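Local atomic coordinates of putative pilus assembly-related protein (Burkholderia pseudomallei, PDB entry 4DAD), a protein that probably serves pilus assembly through an N-terminal response-regulator receiver domain related to CheY, in a longer protein that may bind and hydrolyse ATP. Residues I86-L89 with S90-P94. Numbering follows the deposited sequence. Where two conformers were deposited one is given.
Sequences IEKL and SRLHP
A first torsion of 35° folds the hydroxyl of Ser-90 back on the preceding turn, where OG donates to the carbonyl of Ile-86, while chi1 of -69° sets the ring of His-93 beside its own backbone N and brings ND1 near the oxygen of Leu-89. Ser-90 is in the last turn of helix 80-92 and His-93 is the first residue beyond it; this is the crossover helix between parallel strands 70-74 and 97-102 in the CheY-like receiver fold. Ile-86 O takes two bonds of 2.8 Å, from Ser-90 N and Ser-90 OG, which reach it from opposite faces of the carbonyl plane; the amide bond is nearly straight at 164°. On the outer side, in one of its deposited conformers, Arg-91 bends partway along its chain and swings the guanidinium back over the helix: Glu-87 O lies 3.6 Å above its plane, toward the rim, and NH2 comes to 3.6 Å from Lys-88 CA. Arg-137 and Ala-140 of the second subunit pack on Glu-87 and Arg-91, respectively. Leu-92 crosses the extended Lys-88 chain, CD1 lying 4.1 Å from Lys-88 CG. Inward, Ile-86 packs on Ile-73 and Leu-89 on Leu-71 of strand 70-74. Where the helix ends, the ring of His-93 is held by the bond from NE2 to Thr-62 O. His-93 N bonds weakly to Leu-89 O, which lies in the plane of the imidazole at its edge, 3.5 Å from ND1, a distance at which ND1 could add a weak bond only if the ring carried both protons.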
loop_
_atom_site.group_PDB
_atom_site.type_symbol
_atom_site.label_atom_id
_atom_site.label_comp_id
_atom_site.label_asym_id
_atom_site.label_seq_id
_atom_site.Cartn_x
_atom_site.Cartn_y
_atom_site.Cartn_z
ATOM N N ILE A 86 12.340 2.141 4.229
ATOM C CA ILE A 86 11.270 2.045 3.219
ATOM C C ILE A 86 10.022 2.730 3.772
ATOM O O ILE A 86 9.317 3.408 3.007
ATOM C CB ILE A 86 11.001 0.577 2.807
ATOM C CG1 ILE A 86 12.225 -0.011 2.059
ATOM C CG2 ILE A 86 9.727 0.456 1.962
ATOM C CD1 ILE A 86 12.363 -1.531 2.076
ATOM N N GLU A 87 9.750 2.562 5.105
ATOM C CA GLU A 87 8.625 3.212 5.793
ATOM C C GLU A 87 8.812 4.729 5.696
ATOM O O GLU A 87 7.897 5.429 5.292
ATOM C CB GLU A 87 8.544 2.749 7.263
ATOM C CG GLU A 87 7.172 2.299 7.747
ATOM C CD GLU A 87 7.148 1.456 9.018
ATOM O OE1 GLU A 87 8.115 0.693 9.259
ATOM O OE2 GLU A 87 6.131 1.526 9.749
ATOM N N LYS A 88 10.028 5.221 6.026
ATOM C CA LYS A 88 10.356 6.654 5.976
ATOM C C LYS A 88 10.214 7.143 4.546
ATOM O O LYS A 88 9.662 8.225 4.306
ATOM C CB LYS A 88 11.770 6.929 6.532
ATOM C CG LYS A 88 12.123 8.424 6.613
ATOM C CD LYS A 88 13.435 8.687 7.370
ATOM C CE LYS A 88 13.800 10.159 7.424
ATOM N NZ LYS A 88 15.003 10.416 8.272
ATOM N N LEU A 89 10.674 6.304 3.597
ATOM C CA LEU A 89 10.648 6.579 2.171
ATOM C C LEU A 89 9.207 6.734 1.645
ATOM O O LEU A 89 8.939 7.749 1.009
ATOM C CB LEU A 89 11.404 5.487 1.406
ATOM C CG LEU A 89 12.272 5.966 0.274
ATOM C CD1 LEU A 89 13.327 4.936 -0.047
ATOM C CD2 LEU A 89 11.441 6.236 -0.940
ATOM N N SER A 90 8.289 5.774 1.916
ATOM C CA SER A 90 6.900 5.892 1.446
ATOM C C SER A 90 6.138 6.968 2.203
ATOM O O SER A 90 5.226 7.558 1.634
ATOM C CB SER A 90 6.151 4.559 1.491
ATOM O OG SER A 90 6.533 3.742 2.582
ATOM N N ARG A 91 6.512 7.243 3.460
ATOM C CA ARG A 91 5.885 8.283 4.276
ATOM C C ARG A 91 6.167 9.666 3.681
ATOM O O ARG A 91 5.242 10.449 3.517
ATOM C CB ARG A 91 6.381 8.184 5.729
ATOM C CG ARG A 91 5.979 9.315 6.677
ATOM C CD ARG A 91 6.018 8.910 8.154
ATOM N NE ARG A 91 7.274 8.277 8.580
ATOM C CZ ARG A 91 7.433 6.968 8.769
ATOM N NH1 ARG A 91 6.425 6.131 8.549
ATOM N NH2 ARG A 91 8.605 6.485 9.158
ATOM N N LEU A 92 7.433 9.965 3.351
ATOM C CA LEU A 92 7.769 11.283 2.824
ATOM C C LEU A 92 7.508 11.412 1.341
ATOM O O LEU A 92 7.521 12.534 0.833
ATOM C CB LEU A 92 9.223 11.653 3.134
ATOM C CG LEU A 92 9.684 11.512 4.603
ATOM C CD1 LEU A 92 11.110 11.966 4.762
ATOM C CD2 LEU A 92 8.769 12.240 5.570
ATOM N N HIS A 93 7.263 10.290 0.640
ATOM C CA HIS A 93 6.988 10.267 -0.799
ATOM C C HIS A 93 5.696 9.487 -1.070
ATOM O O HIS A 93 5.751 8.348 -1.520
ATOM C CB HIS A 93 8.186 9.685 -1.569
ATOM C CG HIS A 93 9.368 10.591 -1.534
ATOM N ND1 HIS A 93 10.232 10.612 -0.443
ATOM C CD2 HIS A 93 9.745 11.546 -2.413
ATOM C CE1 HIS A 93 11.117 11.558 -0.706
ATOM N NE2 HIS A 93 10.874 12.140 -1.886
ATOM N N PRO A 94 4.513 10.075 -0.784
ATOM C CA PRO A 94 3.261 9.335 -0.995
ATOM C C PRO A 94 2.954 9.053 -2.478
ATOM O O PRO A 94 2.292 8.059 -2.783
ATOM C CB PRO A 94 2.209 10.247 -0.357
ATOM C CG PRO A 94 2.983 11.211 0.512
ATOM C CD PRO A 94 4.249 11.411 -0.200
#